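Local coordinates for glyceraldehyde-3-phosphate dehydrogenase (Sulfolobus solfataricus, PDB 1B7G), which oxidises and phosphorylates D-glyceraldehyde 3-phosphate in glycolysis, using either NAD or NADP with a marked preference for NADP, at residues A[105-110]-A[306-311]; A[117-120]-A[124-127]; A[92-97]-A[131-136]. The protein carries 1 engineered substitution. All blocks are in the same frame, centred on the assembly; numbering follows the deposited sequence.

In the fold
All three contacts lie at one side of the parallel sheet of the nucleotide-binding domain, where strands 103-106, 133-136 and 118-119 follow one another. Interaction 1 is about 10 Å from interaction 2 and 11 Å from interaction 3, centre to centre; interactions 2 and 3 are about 15 Å apart. Along the chain the segments of 1 and 3 alternate, and interaction 2 is nested inside both loops. Helix 89-99 covers one face of the sheet in interaction 3, while helix 304-315, returning after the second sheet, covers the other in interaction 1. F119 and Y125 of interaction 2 also pack on that late helix, so the chain's last part helps complete the domain built by its first.

Interaction 1 of 3, residues A[105-110]-A[306-311]; sequences IFQGGE and PENIDA
Q107 and N308 meet amide to amide, coming from opposite directions and exchanging two hydrogen bonds. Q107 NE2 gives a hydrogen to N308 OD1 at 2.7 Å, in the carbonyl plane and on a lone pair. In return N308 ND2 reaches Q107 OE1 at 3.0 Å, nearly straight but tilted out of the Q107 carbonyl plane, in keeping with the 33° between the two amides. Q107 gets there by bending at its second torsion (chi2 -45°), which brings the amide round to the helix. Each nitrogen also has a second acceptor, D83 O for Q107 and V304 O for N308, so the rotation of both amides is well defined in this largely buried place.

Beside the pair, I105 CG2, anti to the backbone N, lies against N308 OD1 at 3.4 Å. The apolar contact is made by I105 CD1, which comes within 3.8 Å of A311 CB. Q107 then opens a type I turn to E110, closed by E110 N bonding Q107 O, that holds G109, a probable NAD-binding residue as in related enzymes.

Strand 103-106 runs between strands 80-83 and 133-136, and helix 304-315 lies over this face, N308 touching V82 and V136 on either neighbour; the helix in turn packs against helix 321-331.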
ATOM      1  N   ILE A 105      12.634  11.151 -22.984  1.00 28.31           N
ATOM      2  CA  ILE A 105      12.682   9.744 -22.572  1.00 33.26           C
ATOM      3  C   ILE A 105      11.269   9.157 -22.727  1.00 36.31           C
ATOM      4  O   ILE A 105      10.329   9.754 -22.151  1.00 31.86           O
ATOM      5  CB  ILE A 105      13.065   9.582 -21.097  1.00 27.01           C
ATOM      6  CG1 ILE A 105      14.290  10.414 -20.662  1.00 22.22           C
ATOM      7  CG2 ILE A 105      13.316   8.110 -20.776  1.00 25.41           C
ATOM      8  CD1 ILE A 105      15.547  10.107 -21.434  1.00 20.14           C
ATOM      9  N   PHE A 106      11.118   8.053 -23.468  1.00 32.72           N
ATOM     10  CA  PHE A 106       9.739   7.525 -23.614  1.00 26.09           C
ATOM     11  C   PHE A 106       9.569   6.191 -22.903  1.00 23.65           C
ATOM     12  O   PHE A 106      10.550   5.559 -22.514  1.00 25.47           O
ATOM     13  CB  PHE A 106       9.299   7.420 -25.050  1.00 29.32           C
ATOM     14  CG  PHE A 106       9.280   8.623 -25.928  1.00 28.66           C
ATOM     15  CD1 PHE A 106      10.441   9.016 -26.598  1.00 32.93           C
ATOM     16  CD2 PHE A 106       8.140   9.355 -26.143  1.00 24.47           C
ATOM     17  CE1 PHE A 106      10.425  10.097 -27.443  1.00 26.54           C
ATOM     18  CE2 PHE A 106       8.121  10.464 -26.952  1.00 30.33           C
ATOM     19  CZ  PHE A 106       9.278  10.815 -27.628  1.00 24.77           C
ATOM     20  N   GLN A 107       8.316   5.770 -22.688  1.00 28.44           N
ATOM     21  CA  GLN A 107       8.055   4.522 -21.967  1.00 22.89           C
ATOM     22  C   GLN A 107       7.896   3.354 -22.919  1.00 27.19           C
ATOM     23  O   GLN A 107       7.666   3.563 -24.112  1.00 27.10           O
ATOM     24  CB  GLN A 107       6.884   4.667 -20.995  1.00 23.59           C
ATOM     25  CG  GLN A 107       7.132   5.847 -20.010  1.00 27.93           C
ATOM     26  CD  GLN A 107       8.525   5.866 -19.452  1.00 32.52           C
ATOM     27  OE1 GLN A 107       8.992   4.878 -18.883  1.00 26.65           O
ATOM     28  NE2 GLN A 107       9.251   6.997 -19.603  1.00 26.60           N
ATOM     29  N   GLY A 108       8.019   2.131 -22.425  1.00 29.80           N
ATOM     30  CA  GLY A 108       7.992   0.936 -23.219  1.00 30.06           C
ATOM     31  C   GLY A 108       6.824   0.585 -24.089  1.00 30.76           C
ATOM     32  O   GLY A 108       6.904  -0.303 -24.953  1.00 30.96           O
ATOM     33  N   GLY A 109       5.687   1.234 -23.918  1.00 26.20           N
ATOM     34  CA  GLY A 109       4.451   1.029 -24.623  1.00 29.64           C
ATOM     35  C   GLY A 109       4.479   1.682 -26.003  1.00 33.52           C
ATOM     36  O   GLY A 109       3.621   1.431 -26.842  1.00 29.38           O
ATOM     37  N   GLU A 110       5.461   2.549 -26.213  1.00 32.75           N
ATOM     38  CA  GLU A 110       5.662   3.202 -27.494  1.00 28.17           C
ATOM     39  C   GLU A 110       6.392   2.274 -28.465  1.00 31.41           C
ATOM     40  O   GLU A 110       7.054   1.341 -28.010  1.00 31.49           O
ATOM     41  CB  GLU A 110       6.527   4.466 -27.293  1.00 28.97           C
ATOM     42  CG  GLU A 110       5.766   5.524 -26.486  1.00 30.99           C
ATOM     43  CD  GLU A 110       4.493   6.014 -27.133  1.00 30.39           C
ATOM     44  OE1 GLU A 110       4.438   6.187 -28.370  1.00 29.00           O
ATOM     45  OE2 GLU A 110       3.514   6.289 -26.406  1.00 34.38           O
ATOM     46  N   PRO A 306      13.790   3.913 -11.588  1.00 22.99           N
ATOM     47  CA  PRO A 306      15.218   4.107 -11.609  1.00 26.44           C
ATOM     48  C   PRO A 306      15.783   4.110 -13.017  1.00 30.71           C
ATOM     49  O   PRO A 306      16.671   4.942 -13.332  1.00 24.75           O
ATOM     50  CB  PRO A 306      15.806   3.052 -10.701  1.00 19.99           C
ATOM     51  CG  PRO A 306      14.754   1.973 -10.683  1.00 28.98           C
ATOM     52  CD  PRO A 306      13.426   2.655 -10.876  1.00 25.67           C
ATOM     53  N   GLU A 307      15.240   3.325 -13.949  1.00 27.10           N
ATOM     54  CA  GLU A 307      15.637   3.297 -15.328  1.00 27.34           C
ATOM     55  C   GLU A 307      15.439   4.647 -16.014  1.00 24.87           C
ATOM     56  O   GLU A 307      16.298   5.104 -16.771  1.00 24.63           O
ATOM     57  CB  GLU A 307      14.851   2.215 -16.142  1.00 26.67           C
ATOM     58  CG  GLU A 307      14.965   0.822 -15.531  1.00 28.45           C
ATOM     59  CD  GLU A 307      16.383   0.316 -15.402  1.00 26.51           C
ATOM     60  OE1 GLU A 307      17.204   0.734 -16.243  1.00 23.44           O
ATOM     61  OE2 GLU A 307      16.736  -0.417 -14.441  1.00 22.11           O
ATOM     62  N   ASN A 308      14.338   5.333 -15.711  1.00 22.22           N
ATOM     63  CA  ASN A 308      14.090   6.641 -16.314  1.00 21.51           C
ATOM     64  C   ASN A 308      15.109   7.673 -15.785  1.00 27.14           C
ATOM     65  O   ASN A 308      15.552   8.549 -16.552  1.00 27.81           O
ATOM     66  CB  ASN A 308      12.661   7.106 -16.056  1.00 23.58           C
ATOM     67  CG  ASN A 308      11.643   6.644 -17.069  1.00 26.46           C
ATOM     68  OD1 ASN A 308      11.433   7.288 -18.097  1.00 26.98           O
ATOM     69  ND2 ASN A 308      10.999   5.516 -16.797  1.00 27.05           N
ATOM     70  N   ILE A 309      15.496   7.539 -14.513  1.00 20.33           N
ATOM     71  CA  ILE A 309      16.510   8.455 -13.972  1.00 27.08           C
ATOM     72  C   ILE A 309      17.849   8.269 -14.671  1.00 30.04           C
ATOM     73  O   ILE A 309      18.485   9.235 -15.162  1.00 24.66           O
ATOM     74  CB  ILE A 309      16.640   8.323 -12.454  1.00 30.39           C
ATOM     75  CG1 ILE A 309      15.336   8.630 -11.730  1.00 25.32           C
ATOM     76  CG2 ILE A 309      17.753   9.290 -11.962  1.00 27.47           C
ATOM     77  CD1 ILE A 309      14.659   9.935 -12.128  1.00 22.89           C
ATOM     78  N   ASP A 310      18.300   7.026 -14.866  1.00 24.85           N
ATOM     79  CA  ASP A 310      19.553   6.793 -15.595  1.00 24.11           C
ATOM     80  C   ASP A 310      19.488   7.231 -17.030  1.00 26.27           C
ATOM     81  O   ASP A 310      20.490   7.735 -17.599  1.00 27.26           O
ATOM     82  CB  ASP A 310      19.953   5.320 -15.485  1.00 25.19           C
ATOM     83  CG  ASP A 310      20.280   4.919 -14.072  1.00 34.25           C
ATOM     84  OD1 ASP A 310      20.890   5.762 -13.362  1.00 30.37           O
ATOM     85  OD2 ASP A 310      19.959   3.785 -13.650  1.00 28.34           O
ATOM     86  N   ALA A 311      18.330   7.044 -17.681  1.00 25.86           N
ATOM     87  CA  ALA A 311      18.144   7.414 -19.050  1.00 28.71           C
ATOM     88  C   ALA A 311      18.376   8.936 -19.198  1.00 29.72           C
ATOM     89  O   ALA A 311      18.901   9.359 -20.232  1.00 25.94           O
ATOM     90  CB  ALA A 311      16.798   7.025 -19.636  1.00 26.29           C
TER

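Interaction 2 of 3, residues A[117-120]-A[124-127]; sequences ISFS and NYNE
The contact belongs to the beta-alpha-beta unit made of strand 118-119, helix 121-128 and strand 133-136, and joins the strand to the helix that follows it. N124 carries it. Its ND2 donates to S118 O at 3.0 Å, in the carbonyl plane and almost straight (165°), while its OD1 accepts from S120 N at 3.2 Å. One amide thus serves a backbone C=O and a backbone N-H two residues apart, much as a neighbouring strand would. The first torsion (chi1 70°) sets CG between the backbone N and the carbonyl carbon, folding the amide back next to N124 N, which itself bonds S120 O at 3.2 Å.

On one flank the extended I117 puts CD1 3.6 Å from E127 O and 3.9 Å from E127 CB. On another, F119 and Y125 lie side by side, with Y125 CD2 in the plane of the F119 ring at its edge, 4.0 Å from F119 CE2. Y125 OH is held by M319 O, and both rings pack on helix 304-315.

I117 bonds R135 through its backbone and S118 OG takes R135 NH2, leaving N124 to finish the outer edge of strand 118-119, the outermost strand of a Rossmann-type parallel sheet.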
ATOM      1  N   ILE A 117      16.925   5.026 -29.549  1.00 29.22           N
ATOM      2  CA  ILE A 117      17.430   3.772 -29.001  1.00 31.28           C
ATOM      3  C   ILE A 117      16.493   3.303 -27.879  1.00 28.96           C
ATOM      4  O   ILE A 117      15.772   4.139 -27.344  1.00 32.40           O
ATOM      5  CB  ILE A 117      18.851   3.974 -28.479  1.00 23.87           C
ATOM      6  CG1 ILE A 117      19.574   2.647 -28.285  1.00 23.70           C
ATOM      7  CG2 ILE A 117      18.820   4.811 -27.184  1.00 29.12           C
ATOM      8  CD1 ILE A 117      21.017   2.735 -27.833  1.00 25.69           C
ATOM      9  N   SER A 118      16.489   2.014 -27.589  1.00 28.03           N
ATOM     10  CA  SER A 118      15.717   1.550 -26.401  1.00 26.97           C
ATOM     11  C   SER A 118      16.777   1.313 -25.338  1.00 27.30           C
ATOM     12  O   SER A 118      17.946   1.102 -25.688  1.00 29.33           O
ATOM     13  CB  SER A 118      14.913   0.263 -26.683  1.00 17.91           C
ATOM     14  OG  SER A 118      13.890   0.598 -27.588  1.00 26.79           O
ATOM     15  N   PHE A 119      16.378   1.279 -24.072  1.00 29.77           N
ATOM     16  CA  PHE A 119      17.323   1.290 -22.974  1.00 28.18           C
ATOM     17  C   PHE A 119      16.932   0.458 -21.776  1.00 26.22           C
ATOM     18  O   PHE A 119      15.792   0.411 -21.346  1.00 24.77           O
ATOM     19  CB  PHE A 119      17.312   2.794 -22.479  1.00 26.95           C
ATOM     20  CG  PHE A 119      18.081   3.141 -21.248  1.00 30.94           C
ATOM     21  CD1 PHE A 119      17.582   3.002 -19.979  1.00 24.24           C
ATOM     22  CD2 PHE A 119      19.335   3.749 -21.374  1.00 29.32           C
ATOM     23  CE1 PHE A 119      18.285   3.368 -18.856  1.00 25.84           C
ATOM     24  CE2 PHE A 119      20.082   4.105 -20.252  1.00 32.33           C
ATOM     25  CZ  PHE A 119      19.557   3.938 -18.980  1.00 27.24           C
ATOM     26  N   SER A 120      17.911  -0.038 -21.075  1.00 22.03           N
ATOM     27  CA  SER A 120      17.857  -0.602 -19.767  1.00 26.39           C
ATOM     28  C   SER A 120      19.236  -0.374 -19.146  1.00 25.25           C
ATOM     29  O   SER A 120      20.169  -0.894 -19.753  1.00 24.99           O
ATOM     30  CB  SER A 120      17.482  -2.093 -19.750  1.00 23.06           C
ATOM     31  OG  SER A 120      16.965  -2.425 -18.447  1.00 31.79           O
ATOM     32  N   ASN A 124      22.761  -1.324 -21.558  1.00 22.92           N
ATOM     33  CA  ASN A 124      23.335  -0.540 -22.645  1.00 25.81           C
ATOM     34  C   ASN A 124      23.321   0.957 -22.419  1.00 26.01           C
ATOM     35  O   ASN A 124      23.093   1.752 -23.347  1.00 26.98           O
ATOM     36  CB  ASN A 124      22.582  -0.906 -23.955  1.00 22.24           C
ATOM     37  CG  ASN A 124      21.166  -0.371 -23.935  1.00 30.15           C
ATOM     38  OD1 ASN A 124      20.619  -0.153 -22.842  1.00 27.93           O
ATOM     39  ND2 ASN A 124      20.605  -0.082 -25.102  1.00 26.64           N
ATOM     40  N   TYR A 125      23.608   1.380 -21.200  1.00 23.17           N
ATOM     41  CA  TYR A 125      23.706   2.826 -20.920  1.00 29.64           C
ATOM     42  C   TYR A 125      24.762   3.471 -21.839  1.00 24.42           C
ATOM     43  O   TYR A 125      24.469   4.457 -22.506  1.00 25.22           O
ATOM     44  CB  TYR A 125      24.102   3.002 -19.466  1.00 28.15           C
ATOM     45  CG  TYR A 125      24.321   4.414 -18.972  1.00 31.14           C
ATOM     46  CD1 TYR A 125      25.517   5.123 -19.222  1.00 23.58           C
ATOM     47  CD2 TYR A 125      23.351   5.030 -18.228  1.00 25.53           C
ATOM     48  CE1 TYR A 125      25.662   6.411 -18.722  1.00 30.10           C
ATOM     49  CE2 TYR A 125      23.498   6.294 -17.707  1.00 29.33           C
ATOM     50  CZ  TYR A 125      24.683   6.993 -17.959  1.00 32.88           C
ATOM     51  OH  TYR A 125      24.803   8.255 -17.429  1.00 28.13           O
ATOM     52  N   ASN A 126      25.917   2.808 -21.950  1.00 25.71           N
ATOM     53  CA  ASN A 126      26.986   3.335 -22.808  1.00 29.59           C
ATOM     54  C   ASN A 126      26.520   3.528 -24.227  1.00 34.75           C
ATOM     55  O   ASN A 126      26.864   4.545 -24.851  1.00 31.81           O
ATOM     56  CB  ASN A 126      28.259   2.506 -22.747  1.00 24.64           C
ATOM     57  CG  ASN A 126      28.937   2.521 -21.418  1.00 24.22           C
ATOM     58  OD1 ASN A 126      28.741   3.463 -20.643  1.00 29.18           O
ATOM     59  ND2 ASN A 126      29.677   1.466 -21.045  1.00 23.89           N
ATOM     60  N   GLU A 127      25.693   2.603 -24.779  1.00 28.05           N
ATOM     61  CA  GLU A 127      25.202   2.791 -26.124  1.00 27.44           C
ATOM     62  C   GLU A 127      24.215   3.919 -26.238  1.00 24.28           C
ATOM     63  O   GLU A 127      24.062   4.510 -27.324  1.00 31.17           O
ATOM     64  CB  GLU A 127      24.551   1.495 -26.680  1.00 31.35           C
ATOM     65  CG  GLU A 127      25.549   0.432 -27.045  1.00 29.35           C
ATOM     66  CD  GLU A 127      26.145  -0.329 -25.886  1.00 35.40           C
ATOM     67  OE1 GLU A 127      25.855  -0.119 -24.683  1.00 30.49           O
ATOM     68  OE2 GLU A 127      26.984  -1.216 -26.179  1.00 54.97           O
TER

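Interaction 3 of 3, residues A[92-97]-A[131-136]; sequences QYKPIY and KKYIRV
K94 lays its CE over the face of the Y133 ring, 3.6 Å from the centroid and only 12° off the normal, a well-centred CH-pi contact. This is the tight part. NZ lies further out, 4.6 Å from the same Y133 centroid and 28° off the normal, an off-centre cation-pi interaction; its hydrogen bond goes to V114 O. A bend at chi2 (61°) carries the lysine chain across the ring, and a second bend at chi4 takes the ammonium past the ring toward V114.

Helix 89-99 is the crossover between the parallel strands 80-83 and 103-106 of the Rossmann-type sheet, and Y133 reaches it from strand 133-136, one strand further along. Y133 rises from that strand on the helix side, and its OH makes a weak hydrogen bond to R102 O.

Y97 adds a smaller side-chain contact: its CB comes to 4.0 Å from Y133 CE1, while the rest of Y97 turns away to put its OH on D83 and N7. Y97 O lies 3.3 Å from Y133 OH. The backbones stay well separated, K94 CA and Y133 CA being 8.9 Å apart. On the outer side K94 is only partly buried, with exposed P95 and K132 marking the solvent side, whereas Y133 and Y97 are buried.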
ATOM      1  N   GLN A  92       2.640  11.017 -30.346  1.00 36.57           N
ATOM      2  CA  GLN A  92       1.930  12.255 -30.649  1.00 41.45           C
ATOM      3  C   GLN A  92       2.750  13.437 -30.155  1.00 40.79           C
ATOM      4  O   GLN A  92       2.785  14.444 -30.843  1.00 42.45           O
ATOM      5  CB  GLN A  92       0.547  12.243 -30.014  1.00 45.98           C
ATOM      6  CG  GLN A  92      -0.358  11.157 -30.615  1.00 52.77           C
ATOM      7  CD  GLN A  92      -1.735  11.171 -29.982  1.00 60.77           C
ATOM      8  OE1 GLN A  92      -2.170  12.173 -29.410  1.00 64.62           O
ATOM      9  NE2 GLN A  92      -2.445  10.052 -30.084  1.00 71.32           N
ATOM     10  N   TYR A  93       3.479  13.294 -29.035  1.00 38.76           N
ATOM     11  CA  TYR A  93       4.336  14.370 -28.573  1.00 40.77           C
ATOM     12  C   TYR A  93       5.710  14.372 -29.235  1.00 42.79           C
ATOM     13  O   TYR A  93       6.359  15.427 -29.281  1.00 44.46           O
ATOM     14  CB  TYR A  93       4.494  14.379 -27.056  1.00 39.38           C
ATOM     15  CG  TYR A  93       3.335  15.034 -26.351  1.00 38.77           C
ATOM     16  CD1 TYR A  93       3.286  16.425 -26.232  1.00 40.87           C
ATOM     17  CD2 TYR A  93       2.312  14.285 -25.799  1.00 35.94           C
ATOM     18  CE1 TYR A  93       2.221  17.039 -25.599  1.00 40.89           C
ATOM     19  CE2 TYR A  93       1.245  14.888 -25.166  1.00 41.79           C
ATOM     20  CZ  TYR A  93       1.212  16.271 -25.070  1.00 41.92           C
ATOM     21  OH  TYR A  93       0.164  16.865 -24.421  1.00 41.89           O
ATOM     22  N   LYS A  94       6.149  13.262 -29.848  1.00 38.36           N
ATOM     23  CA  LYS A  94       7.477  13.259 -30.466  1.00 40.83           C
ATOM     24  C   LYS A  94       7.763  14.436 -31.381  1.00 37.96           C
ATOM     25  O   LYS A  94       8.772  15.140 -31.220  1.00 40.61           O
ATOM     26  CB  LYS A  94       7.772  11.886 -31.069  1.00 33.66           C
ATOM     27  CG  LYS A  94       9.083  11.793 -31.829  1.00 33.12           C
ATOM     28  CD  LYS A  94      10.270  12.079 -30.932  1.00 35.37           C
ATOM     29  CE  LYS A  94      11.570  12.076 -31.732  1.00 35.91           C
ATOM     30  NZ  LYS A  94      11.766  10.851 -32.527  1.00 35.30           N
ATOM     31  N   PRO A  95       6.941  14.774 -32.350  1.00 42.28           N
ATOM     32  CA  PRO A  95       7.159  15.930 -33.211  1.00 43.03           C
ATOM     33  C   PRO A  95       7.222  17.244 -32.442  1.00 45.13           C
ATOM     34  O   PRO A  95       8.017  18.131 -32.795  1.00 48.07           O
ATOM     35  CB  PRO A  95       5.996  15.905 -34.185  1.00 41.04           C
ATOM     36  CG  PRO A  95       4.963  15.019 -33.583  1.00 41.67           C
ATOM     37  CD  PRO A  95       5.705  14.027 -32.726  1.00 42.92           C
ATOM     38  N   ILE A  96       6.445  17.418 -31.383  1.00 42.82           N
ATOM     39  CA  ILE A  96       6.513  18.635 -30.559  1.00 46.87           C
ATOM     40  C   ILE A  96       7.841  18.783 -29.854  1.00 47.21           C
ATOM     41  O   ILE A  96       8.522  19.824 -29.940  1.00 42.32           O
ATOM     42  CB  ILE A  96       5.318  18.661 -29.592  1.00 50.22           C
ATOM     43  CG1 ILE A  96       4.027  18.724 -30.418  1.00 49.42           C
ATOM     44  CG2 ILE A  96       5.388  19.837 -28.638  1.00 37.59           C
ATOM     45  CD1 ILE A  96       2.776  18.287 -29.724  1.00 65.23           C
ATOM     46  N   TYR A  97       8.366  17.718 -29.232  1.00 43.89           N
ATOM     47  CA  TYR A  97       9.699  17.802 -28.628  1.00 44.41           C
ATOM     48  C   TYR A  97      10.769  18.123 -29.678  1.00 41.32           C
ATOM     49  O   TYR A  97      11.768  18.793 -29.405  1.00 40.07           O
ATOM     50  CB  TYR A  97      10.076  16.534 -27.886  1.00 41.88           C
ATOM     51  CG  TYR A  97       9.078  15.977 -26.901  1.00 39.41           C
ATOM     52  CD1 TYR A  97       8.324  16.784 -26.067  1.00 39.12           C
ATOM     53  CD2 TYR A  97       8.920  14.594 -26.796  1.00 35.91           C
ATOM     54  CE1 TYR A  97       7.429  16.255 -25.155  1.00 38.90           C
ATOM     55  CE2 TYR A  97       8.037  14.051 -25.873  1.00 36.37           C
ATOM     56  CZ  TYR A  97       7.288  14.873 -25.062  1.00 38.62           C
ATOM     57  OH  TYR A  97       6.380  14.346 -24.180  1.00 29.82           O
ATOM     58  N   LYS A 131      22.058  10.023 -26.783  1.00 29.23           N
ATOM     59  CA  LYS A 131      20.860   9.918 -27.625  1.00 28.00           C
ATOM     60  C   LYS A 131      19.847  10.928 -27.151  1.00 29.00           C
ATOM     61  O   LYS A 131      19.574  10.981 -25.955  1.00 32.59           O
ATOM     62  CB  LYS A 131      20.281   8.501 -27.673  1.00 29.77           C
ATOM     63  CG  LYS A 131      21.347   7.473 -28.110  1.00 26.82           C
ATOM     64  CD  LYS A 131      21.621   7.678 -29.612  1.00 34.55           C
ATOM     65  CE  LYS A 131      22.630   6.634 -30.098  1.00 36.73           C
ATOM     66  NZ  LYS A 131      22.995   6.886 -31.518  1.00 37.90           N
ATOM     67  N   LYS A 132      19.282  11.691 -28.106  1.00 29.19           N
ATOM     68  CA  LYS A 132      18.325  12.712 -27.696  1.00 32.78           C
ATOM     69  C   LYS A 132      16.988  12.122 -27.307  1.00 33.78           C
ATOM     70  O   LYS A 132      16.195  12.781 -26.628  1.00 33.87           O
ATOM     71  CB  LYS A 132      18.160  13.735 -28.853  1.00 36.56           C
ATOM     72  CG  LYS A 132      19.500  14.475 -29.066  1.00 43.93           C
ATOM     73  CD  LYS A 132      19.458  15.268 -30.365  1.00 51.74           C
ATOM     74  CE  LYS A 132      20.833  15.848 -30.681  1.00 63.94           C
ATOM     75  NZ  LYS A 132      21.806  14.785 -31.082  1.00 61.25           N
ATOM     76  N   TYR A 133      16.644  10.973 -27.894  1.00 31.45           N
ATOM     77  CA  TYR A 133      15.354  10.304 -27.691  1.00 29.93           C
ATOM     78  C   TYR A 133      15.601   8.851 -27.334  1.00 27.42           C
ATOM     79  O   TYR A 133      16.360   8.177 -28.053  1.00 29.19           O
ATOM     80  CB  TYR A 133      14.423  10.457 -28.900  1.00 26.29           C
ATOM     81  CG  TYR A 133      14.144  11.939 -29.132  1.00 35.62           C
ATOM     82  CD1 TYR A 133      13.356  12.667 -28.248  1.00 35.74           C
ATOM     83  CD2 TYR A 133      14.762  12.598 -30.192  1.00 38.55           C
ATOM     84  CE1 TYR A 133      13.117  14.027 -28.452  1.00 33.56           C
ATOM     85  CE2 TYR A 133      14.554  13.956 -30.376  1.00 36.53           C
ATOM     86  CZ  TYR A 133      13.758  14.657 -29.507  1.00 36.76           C
ATOM     87  OH  TYR A 133      13.569  16.017 -29.711  1.00 35.18           O
ATOM     88  N   ILE A 134      15.225   8.453 -26.135  1.00 28.29           N
ATOM     89  CA  ILE A 134      15.534   7.120 -25.588  1.00 25.93           C
ATOM     90  C   ILE A 134      14.225   6.439 -25.189  1.00 31.44           C
ATOM     91  O   ILE A 134      13.371   7.081 -24.580  1.00 24.49           O
ATOM     92  CB  ILE A 134      16.447   7.255 -24.355  1.00 28.51           C
ATOM     93  CG1 ILE A 134      17.854   7.749 -24.755  1.00 27.84           C
ATOM     94  CG2 ILE A 134      16.568   5.944 -23.579  1.00 25.27           C
ATOM     95  CD1 ILE A 134      18.849   7.787 -23.600  1.00 23.35           C
ATOM     96  N   ARG A 135      14.044   5.160 -25.565  1.00 28.58           N
ATOM     97  CA  ARG A 135      12.807   4.486 -25.146  1.00 25.96           C
ATOM     98  C   ARG A 135      13.144   3.548 -24.002  1.00 24.15           C
ATOM     99  O   ARG A 135      13.984   2.666 -24.178  1.00 25.49           O
ATOM    100  CB  ARG A 135      12.146   3.660 -26.267  1.00 26.33           C
ATOM    101  CG  ARG A 135      10.809   3.054 -25.755  1.00 24.60           C
ATOM    102  CD  ARG A 135      10.233   2.123 -26.852  1.00 25.48           C
ATOM    103  NE  ARG A 135      11.140   0.995 -27.063  1.00 26.26           N
ATOM    104  CZ  ARG A 135      10.777  -0.169 -27.593  1.00 33.42           C
ATOM    105  NH1 ARG A 135       9.507  -0.378 -27.912  1.00 27.88           N
ATOM    106  NH2 ARG A 135      11.666  -1.138 -27.714  1.00 25.59           N
ATOM    107  N   VAL A 136      12.685   3.847 -22.794  1.00 24.71           N
ATOM    108  CA  VAL A 136      12.910   2.906 -21.696  1.00 22.95           C
ATOM    109  C   VAL A 136      11.940   1.728 -21.961  1.00 25.76           C
ATOM    110  O   VAL A 136      10.749   1.964 -22.066  1.00 24.36           O
ATOM    111  CB  VAL A 136      12.619   3.513 -20.326  1.00 31.05           C
ATOM    112  CG1 VAL A 136      12.567   2.416 -19.252  1.00 22.39           C
ATOM    113  CG2 VAL A 136      13.682   4.580 -19.925  1.00 23.00           C
TER